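Endonuclease NucS (PDB 5GKE) cleaves double-stranded DNA at mismatched bases as a mismatch restriction endonuclease, and is also predicted to cut single-stranded ends of branched DNA. Local coordinates at residues 37-42 with 47-52; 64-69 with 73-78. The protein carries 1 engineered substitution. All coordinates share one frame; numbering follows the deposited sequence.

Contact 1 of 2, residues 37-42 with 47-52; sequences CKVHYD and SELGSG. With nucleotides of chain D.
H40 and E48 face each other across two antiparallel strands and are tied by a side-chain bond: ND1 of H40 donates to OE1 of E48, modelled at 2.5 Å, closer than such a bond normally is, so the exact length is doubtful. The carboxylate comes to the edge of the imidazole, not over its face, and the two planes are turned 41° apart. E48 reaches back because the chain is folded about its CB-CG bond (chi2 -68°), bringing the acid over to the neighbouring strand.

Beneath this pair the backbone follows regular antiparallel pairing. V39 and L49 form a hydrogen-bonded pair, with V39 N to L49 O at 2.9 Å, and their branched side chains meet CB to CB on the same face as Y41 and S47. Nearer C37 the register slips by one residue, a beta bulge, where the strand containing L49 turns its corner at S51. Here the extended chain of K38 lies alongside S51, CE 3.6 Å from OG, while that hydroxyl bonds to E110.

Y41 carries the DNA contact. The phenol lies flat over guanine DG8 of chain D, offset toward the ring's rim, because chi1 (159°) points CG away from the backbone nitrogen; the base's C5 stands 3.3 Å above the ring plane. Its hydroxyl is bonded to E103 and to the backbone of A45, which fixes the ring's far end. S47 meets the ring at its edge, OG 3.4 Å from CD2 of Y41; serine is small enough to fit there. Its hydroxyl donates to a water that in turn donates to V39 O, so that this carbonyl accepts from both the water and L49 N.

The sheet thus has two chemistries: an imidazole-carboxylate pair on one face, where the nearby carboxylate would probably favour a protonated imidazole, and on the other an anchored aromatic surface suited to stacking on a base.

Contact 2 of 2, residues 64-69 with 73-78; sequences FLIHQS and EPVNWQ. With nucleotides of chain D; nucleotides of chain C.
I66 and V75 form the apolar centre, CG2 of the isoleucine resting 3.8 Å from CG1 of the valine. The other branch of I66 crosses N76 at a slant, its CD1 reaching CB of N76. On the opposite face of the sheet, L65 CD2 packs on CB of W77. Closer to the turn, P74 lies over the imidazole of H67: CB stands 3.8 Å from the ring centroid and 13° off its normal, a CH-pi contact for which a rigid proline suits well. ND1 of that histidine bonds to K59 of the second subunit.

These residues belong to a beta hairpin of the PH-like domain, strands 64-67 and 76-78 running antiparallel, with F64 and Q78 bonded in both directions. Towards the turn the pairing frays into a weak bond from V75 N to I66 O, and a water bridges Q68 N and E73 O. Q68 runs extended across V75 at about a right angle, its amide nitrogen held by D122 of the second subunit.

The polar edge grips guanine DG8 of chain D. Its O6 accepts two nearly straight bonds, from W77 N at 2.9 Å and N76 ND2 at 3.1 Å. W77 CG sits between the backbone nitrogen and carbonyl carbon (chi1 70°), which lays the indole over the purine, and NE1 bonds to a DNA phosphate. Without the indole, as with an alanine here, the backbone N-H would remain, but the base would probably lose one stacking wall and the phosphate its indole donor. W77 O and Q78 OE1 line the guanine's N1 and N2 edge, at modelled separations too short to be trusted.

Both contacts are hairpins of the N-terminal PH-like domain, in series along the chain: 37-42 with 47-52 closes before 64-69 with 73-78 opens. Their centres lie about 11 Å apart, and strand 52-58 connects them within one antiparallel sheet. They touch directly, with S47 OG 3.2 Å from N76 ND2, a probable hydrogen bond, and L49 packed on V75. The guanine is sandwiched between Y41 of contact 1 and W77 of contact 2, an arrangement consistent with a base flipped from the duplex. Both contacts also meet the second subunit, whereas the magnesium site at E179 and Q192 belongs to the separate C-terminal domain.

Contact 1 of 2, residues 37-42 with 47-52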
loop_
_atom_site.group_PDB
_atom_site.type_symbol
_atom_site.label_atom_id
_atom_site.label_comp_id
_atom_site.label_asym_id
_atom_site.label_seq_id
_atom_site.Cartn_x
_atom_site.Cartn_y
_atom_site.Cartn_z
ATOM N N CYS A 37 -3.422 -16.261 -18.670
ATOM C CA CYS A 37 -4.622 -15.437 -18.676
ATOM C C CYS A 37 -4.428 -14.050 -19.261
ATOM O O CYS A 37 -3.307 -13.603 -19.495
ATOM C CB CYS A 37 -5.171 -15.318 -17.255
ATOM S SG CYS A 37 -4.055 -14.566 -16.079
ATOM N N LYS A 38 -5.556 -13.406 -19.532
ATOM C CA LYS A 38 -5.628 -11.980 -19.815
ATOM C C LYS A 38 -6.443 -11.320 -18.696
ATOM O O LYS A 38 -7.340 -11.950 -18.120
ATOM C CB LYS A 38 -6.281 -11.722 -21.176
ATOM C CG LYS A 38 -5.503 -12.207 -22.397
ATOM C CD LYS A 38 -6.407 -12.096 -23.612
ATOM C CE LYS A 38 -5.681 -12.324 -24.922
ATOM N NZ LYS A 38 -6.663 -12.228 -26.042
ATOM N N VAL A 39 -6.147 -10.065 -18.371
ATOM C CA VAL A 39 -6.880 -9.404 -17.300
ATOM C C VAL A 39 -7.433 -8.048 -17.744
ATOM O O VAL A 39 -6.719 -7.200 -18.283
ATOM C CB VAL A 39 -6.008 -9.218 -16.042
ATOM C CG1 VAL A 39 -6.852 -8.626 -14.896
ATOM C CG2 VAL A 39 -5.414 -10.552 -15.610
ATOM N N HIS A 40 -8.720 -7.852 -17.515
ATOM C CA HIS A 40 -9.373 -6.619 -17.921
ATOM C C HIS A 40 -9.941 -5.994 -16.656
ATOM O O HIS A 40 -10.668 -6.652 -15.913
ATOM C CB HIS A 40 -10.446 -6.896 -18.977
ATOM C CG HIS A 40 -10.042 -7.936 -19.980
ATOM N ND1 HIS A 40 -9.173 -7.671 -21.015
ATOM C CD2 HIS A 40 -10.370 -9.249 -20.085
ATOM C CE1 HIS A 40 -8.986 -8.775 -21.722
ATOM N NE2 HIS A 40 -9.699 -9.745 -21.178
ATOM N N TYR A 41 -9.550 -4.755 -16.367
ATOM C CA TYR A 41 -10.011 -4.091 -15.146
ATOM C C TYR A 41 -10.670 -2.740 -15.456
ATOM O O TYR A 41 -10.134 -1.922 -16.197
ATOM C CB TYR A 41 -8.847 -3.915 -14.142
ATOM C CG TYR A 41 -9.117 -2.823 -13.135
ATOM C CD1 TYR A 41 -10.086 -2.984 -12.148
ATOM C CD2 TYR A 41 -8.435 -1.611 -13.200
ATOM C CE1 TYR A 41 -10.370 -1.970 -11.252
ATOM C CE2 TYR A 41 -8.704 -0.590 -12.308
ATOM C CZ TYR A 41 -9.676 -0.766 -11.339
ATOM O OH TYR A 41 -9.930 0.256 -10.446
ATOM N N ASP A 42 -11.853 -2.524 -14.902
ATOM C CA ASP A 42 -12.534 -1.246 -15.063
ATOM C C ASP A 42 -13.258 -0.831 -13.792
ATOM O O ASP A 42 -14.128 -1.556 -13.289
ATOM C CB ASP A 42 -13.516 -1.304 -16.230
ATOM C CG ASP A 42 -13.998 0.087 -16.661
ATOM O OD1 ASP A 42 -13.317 1.096 -16.350
ATOM O OD2 ASP A 42 -15.058 0.165 -17.314
ATOM N N SER A 47 -7.476 -0.772 -16.841
ATOM C CA SER A 47 -6.229 -1.430 -17.232
ATOM C C SER A 47 -6.417 -2.684 -18.088
ATOM O O SER A 47 -7.468 -3.309 -18.074
ATOM C CB SER A 47 -5.412 -1.803 -15.987
ATOM O OG SER A 47 -6.041 -2.842 -15.253
ATOM N N GLU A 48 -5.364 -3.046 -18.815
ATOM C CA GLU A 48 -5.365 -4.248 -19.626
ATOM C C GLU A 48 -4.056 -4.999 -19.440
ATOM O O GLU A 48 -2.979 -4.408 -19.407
ATOM C CB GLU A 48 -5.574 -3.915 -21.103
ATOM C CG GLU A 48 -6.992 -3.478 -21.464
ATOM C CD GLU A 48 -8.023 -4.601 -21.337
ATOM O OE1 GLU A 48 -7.664 -5.788 -21.537
ATOM O OE2 GLU A 48 -9.201 -4.287 -21.046
ATOM N N LEU A 49 -4.159 -6.310 -19.304
ATOM C CA LEU A 49 -2.985 -7.158 -19.226
ATOM C C LEU A 49 -3.125 -8.303 -20.227
ATOM O O LEU A 49 -4.097 -9.062 -20.169
ATOM C CB LEU A 49 -2.806 -7.684 -17.795
ATOM C CG LEU A 49 -1.506 -8.420 -17.495
ATOM C CD1 LEU A 49 -0.322 -7.504 -17.745
ATOM C CD2 LEU A 49 -1.498 -8.972 -16.062
ATOM N N GLY A 50 -2.164 -8.423 -21.144
ATOM C CA GLY A 50 -2.178 -9.498 -22.132
ATOM C C GLY A 50 -1.791 -10.876 -21.594
ATOM O O GLY A 50 -1.438 -11.015 -20.411
ATOM N N SER A 51 -1.843 -11.882 -22.474
ATOM C CA SER A 51 -1.607 -13.291 -22.122
ATOM C C SER A 51 -0.301 -13.519 -21.399
ATOM O O SER A 51 0.759 -13.122 -21.872
ATOM C CB SER A 51 -1.618 -14.183 -23.368
ATOM O OG SER A 51 -2.916 -14.329 -23.907
ATOM N N GLY A 52 -0.384 -14.194 -20.263
ATOM C CA GLY A 52 0.785 -14.473 -19.450
ATOM C C GLY A 52 0.402 -15.377 -18.295
ATOM O O GLY A 52 -0.776 -15.480 -17.926
ATOM P P DG D 8 -2.622 2.435 -9.295
ATOM O OP1 DG D 8 -2.162 1.027 -9.179
ATOM O OP2 DG D 8 -1.988 3.313 -10.308
ATOM O "O5'" DG D 8 -4.191 2.398 -9.570
ATOM C "C5'" DG D 8 -4.928 3.597 -9.679
ATOM C "C4'" DG D 8 -6.263 3.466 -8.981
ATOM O "O4'" DG D 8 -6.980 2.352 -9.552
ATOM C "C3'" DG D 8 -6.180 3.185 -7.481
ATOM O "O3'" DG D 8 -7.258 3.795 -6.810
ATOM C "C2'" DG D 8 -6.276 1.669 -7.403
ATOM C "C1'" DG D 8 -7.207 1.359 -8.565
ATOM N N9 DG D 8 -6.939 0.057 -9.153
ATOM C C8 DG D 8 -5.891 -0.272 -9.974
ATOM N N7 DG D 8 -5.888 -1.520 -10.335
ATOM C C5 DG D 8 -7.004 -2.055 -9.705
ATOM C C6 DG D 8 -7.511 -3.370 -9.728
ATOM O O6 DG D 8 -7.055 -4.354 -10.325
ATOM N N1 DG D 8 -8.661 -3.493 -8.954
ATOM C C2 DG D 8 -9.249 -2.469 -8.245
ATOM N N2 DG D 8 -10.358 -2.781 -7.564
ATOM N N3 DG D 8 -8.782 -1.228 -8.214
ATOM C C4 DG D 8 -7.658 -1.097 -8.966
HETATM O O HOH W 1 -5.493 -5.588 -16.101
#

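Contact 2 of 2, residues 64-69 with 73-78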
loop_
_atom_site.group_PDB
_atom_site.type_symbol
_atom_site.label_atom_id
_atom_site.label_comp_id
_atom_site.label_asym_id
_atom_site.label_seq_id
_atom_site.Cartn_x
_atom_site.Cartn_y
_atom_site.Cartn_z
ATOM N N PHE A 64 -9.231 -10.574 -4.024
ATOM C CA PHE A 64 -8.977 -11.168 -5.314
ATOM C C PHE A 64 -7.607 -10.666 -5.709
ATOM O O PHE A 64 -7.431 -9.456 -5.819
ATOM C CB PHE A 64 -10.046 -10.736 -6.333
ATOM C CG PHE A 64 -10.081 -11.576 -7.578
ATOM C CD1 PHE A 64 -11.244 -12.195 -7.974
ATOM C CD2 PHE A 64 -8.946 -11.771 -8.335
ATOM C CE1 PHE A 64 -11.272 -12.982 -9.105
ATOM C CE2 PHE A 64 -8.972 -12.562 -9.466
ATOM C CZ PHE A 64 -10.126 -13.168 -9.852
ATOM N N LEU A 65 -6.643 -11.571 -5.902
ATOM C CA LEU A 65 -5.269 -11.173 -6.242
ATOM C C LEU A 65 -4.753 -11.875 -7.482
ATOM O O LEU A 65 -4.838 -13.095 -7.594
ATOM C CB LEU A 65 -4.312 -11.466 -5.088
ATOM C CG LEU A 65 -4.751 -11.089 -3.677
ATOM C CD1 LEU A 65 -3.720 -11.558 -2.686
ATOM C CD2 LEU A 65 -4.937 -9.601 -3.564
ATOM N N ILE A 66 -4.219 -11.103 -8.417
ATOM C CA ILE A 66 -3.461 -11.661 -9.535
ATOM C C ILE A 66 -1.970 -11.288 -9.397
ATOM O O ILE A 66 -1.610 -10.102 -9.358
ATOM C CB ILE A 66 -3.989 -11.166 -10.898
ATOM C CG1 ILE A 66 -5.438 -11.608 -11.128
ATOM C CG2 ILE A 66 -3.103 -11.679 -12.026
ATOM C CD1 ILE A 66 -6.453 -10.615 -10.710
ATOM N N HIS A 67 -1.104 -12.292 -9.321
ATOM C CA HIS A 67 0.325 -12.038 -9.126
ATOM C C HIS A 67 1.143 -12.495 -10.308
ATOM O O HIS A 67 0.981 -13.620 -10.788
ATOM C CB HIS A 67 0.850 -12.732 -7.877
ATOM C CG HIS A 67 0.660 -11.958 -6.612
ATOM N ND1 HIS A 67 1.496 -10.920 -6.243
ATOM C CD2 HIS A 67 -0.239 -12.089 -5.614
ATOM C CE1 HIS A 67 1.102 -10.440 -5.080
ATOM N NE2 HIS A 67 0.050 -11.129 -4.669
ATOM N N GLN A 68 2.018 -11.612 -10.780
ATOM C CA GLN A 68 3.035 -11.998 -11.736
ATOM C C GLN A 68 4.239 -12.534 -10.972
ATOM O O GLN A 68 4.227 -12.548 -9.740
ATOM C CB GLN A 68 3.408 -10.826 -12.611
ATOM C CG GLN A 68 2.217 -10.285 -13.319
ATOM C CD GLN A 68 2.561 -9.140 -14.234
ATOM O OE1 GLN A 68 2.898 -8.042 -13.778
ATOM N NE2 GLN A 68 2.470 -9.383 -15.538
ATOM N N SER A 69 5.273 -12.973 -11.681
ATOM C CA SER A 69 6.420 -13.583 -10.996
ATOM C C SER A 69 7.368 -12.522 -10.429
ATOM O O SER A 69 8.366 -12.840 -9.793
ATOM C CB SER A 69 7.169 -14.517 -11.935
ATOM O OG SER A 69 7.317 -13.901 -13.198
ATOM N N GLU A 73 3.621 -6.510 -5.121
ATOM C CA GLU A 73 2.244 -6.116 -5.323
ATOM C C GLU A 73 1.610 -6.983 -6.364
ATOM O O GLU A 73 2.250 -7.334 -7.338
ATOM C CB GLU A 73 2.143 -4.654 -5.750
ATOM C CG GLU A 73 2.527 -3.680 -4.661
ATOM C CD GLU A 73 1.773 -3.949 -3.389
ATOM O OE1 GLU A 73 0.529 -3.815 -3.405
ATOM O OE2 GLU A 73 2.422 -4.311 -2.382
ATOM N N PRO A 74 0.337 -7.313 -6.174
ATOM C CA PRO A 74 -0.327 -7.985 -7.282
ATOM C C PRO A 74 -0.485 -6.990 -8.439
ATOM O O PRO A 74 -0.654 -5.797 -8.198
ATOM C CB PRO A 74 -1.667 -8.389 -6.670
ATOM C CG PRO A 74 -1.954 -7.252 -5.696
ATOM C CD PRO A 74 -0.608 -6.883 -5.123
ATOM N N VAL A 75 -0.421 -7.460 -9.672
ATOM C CA VAL A 75 -0.607 -6.575 -10.815
ATOM C C VAL A 75 -2.073 -6.117 -10.955
ATOM O O VAL A 75 -2.342 -5.015 -11.421
ATOM C CB VAL A 75 -0.137 -7.263 -12.114
ATOM C CG1 VAL A 75 -0.893 -8.555 -12.313
ATOM C CG2 VAL A 75 -0.314 -6.345 -13.324
ATOM N N ASN A 76 -3.011 -6.974 -10.558
ATOM C CA ASN A 76 -4.439 -6.633 -10.509
ATOM C C ASN A 76 -5.077 -7.231 -9.259
ATOM O O ASN A 76 -4.578 -8.228 -8.703
ATOM C CB ASN A 76 -5.188 -7.119 -11.748
ATOM C CG ASN A 76 -4.988 -6.209 -12.962
ATOM O OD1 ASN A 76 -4.392 -6.604 -13.958
ATOM N ND2 ASN A 76 -5.508 -4.994 -12.881
ATOM N N TRP A 77 -6.139 -6.597 -8.775
ATOM C CA TRP A 77 -6.789 -7.086 -7.564
ATOM C C TRP A 77 -8.185 -6.533 -7.389
ATOM O O TRP A 77 -8.572 -5.564 -8.036
ATOM C CB TRP A 77 -5.968 -6.737 -6.313
ATOM C CG TRP A 77 -6.010 -5.259 -6.031
ATOM C CD1 TRP A 77 -6.839 -4.607 -5.164
ATOM C CD2 TRP A 77 -5.217 -4.257 -6.653
ATOM N NE1 TRP A 77 -6.606 -3.261 -5.206
ATOM C CE2 TRP A 77 -5.612 -3.015 -6.123
ATOM C CE3 TRP A 77 -4.203 -4.284 -7.618
ATOM C CZ2 TRP A 77 -5.032 -1.815 -6.506
ATOM C CZ3 TRP A 77 -3.624 -3.088 -8.004
ATOM C CH2 TRP A 77 -4.042 -1.870 -7.451
ATOM N N GLN A 78 -8.935 -7.170 -6.499
ATOM C CA GLN A 78 -10.064 -6.528 -5.854
ATOM C C GLN A 78 -9.902 -6.688 -4.356
ATOM O O GLN A 78 -9.465 -7.729 -3.891
ATOM C CB GLN A 78 -11.392 -7.130 -6.312
ATOM C CG GLN A 78 -11.840 -6.719 -7.695
ATOM C CD GLN A 78 -12.529 -5.363 -7.714
ATOM O OE1 GLN A 78 -11.948 -4.352 -7.310
ATOM N NE2 GLN A 78 -13.777 -5.335 -8.197
ATOM P P DG D 8 -2.622 2.435 -9.295
ATOM O OP1 DG D 8 -2.162 1.027 -9.179
ATOM O OP2 DG D 8 -1.988 3.313 -10.308
ATOM O "O5'" DG D 8 -4.191 2.398 -9.570
ATOM C "C5'" DG D 8 -4.928 3.597 -9.679
ATOM C "C4'" DG D 8 -6.263 3.466 -8.981
ATOM O "O4'" DG D 8 -6.980 2.352 -9.552
ATOM C "C3'" DG D 8 -6.180 3.185 -7.481
ATOM O "O3'" DG D 8 -7.258 3.795 -6.810
ATOM C "C2'" DG D 8 -6.276 1.669 -7.403
ATOM C "C1'" DG D 8 -7.207 1.359 -8.565
ATOM N N9 DG D 8 -6.939 0.057 -9.153
ATOM C C8 DG D 8 -5.891 -0.272 -9.974
ATOM N N7 DG D 8 -5.888 -1.520 -10.335
ATOM C C5 DG D 8 -7.004 -2.055 -9.705
ATOM C C6 DG D 8 -7.511 -3.370 -9.728
ATOM O O6 DG D 8 -7.055 -4.354 -10.325
ATOM N N1 DG D 8 -8.661 -3.493 -8.954
ATOM C C2 DG D 8 -9.249 -2.469 -8.245
ATOM N N2 DG D 8 -10.358 -2.781 -7.564
ATOM N N3 DG D 8 -8.782 -1.228 -8.214
ATOM C C4 DG D 8 -7.658 -1.097 -8.966
ATOM P P DT C 10 7.279 -2.036 2.029
ATOM O OP1 DT C 10 7.668 -3.420 2.382
ATOM O OP2 DT C 10 8.266 -0.944 2.130
ATOM O "O5'" DT C 10 6.743 -2.013 0.542
ATOM C "C5'" DT C 10 5.628 -2.782 0.181
ATOM C "C4'" DT C 10 5.205 -2.418 -1.212
ATOM O "O4'" DT C 10 4.635 -1.080 -1.192
ATOM C "C3'" DT C 10 6.355 -2.381 -2.214
ATOM O "O3'" DT C 10 5.946 -2.954 -3.446
ATOM C "C2'" DT C 10 6.663 -0.887 -2.350
ATOM C "C1'" DT C 10 5.296 -0.258 -2.120
ATOM N N1 DT C 10 5.346 1.147 -1.574
ATOM C C2 DT C 10 4.664 2.140 -2.240
ATOM O O2 DT C 10 4.016 1.937 -3.243
ATOM N N3 DT C 10 4.757 3.387 -1.681
ATOM C C4 DT C 10 5.461 3.748 -0.545
ATOM O O4 DT C 10 5.482 4.911 -0.130
ATOM C C5 DT C 10 6.172 2.664 0.117
ATOM C C7 DT C 10 6.971 2.932 1.373
ATOM C C6 DT C 10 6.080 1.424 -0.425
HETATM O O HOH W 2 2.621 -9.175 -9.356
#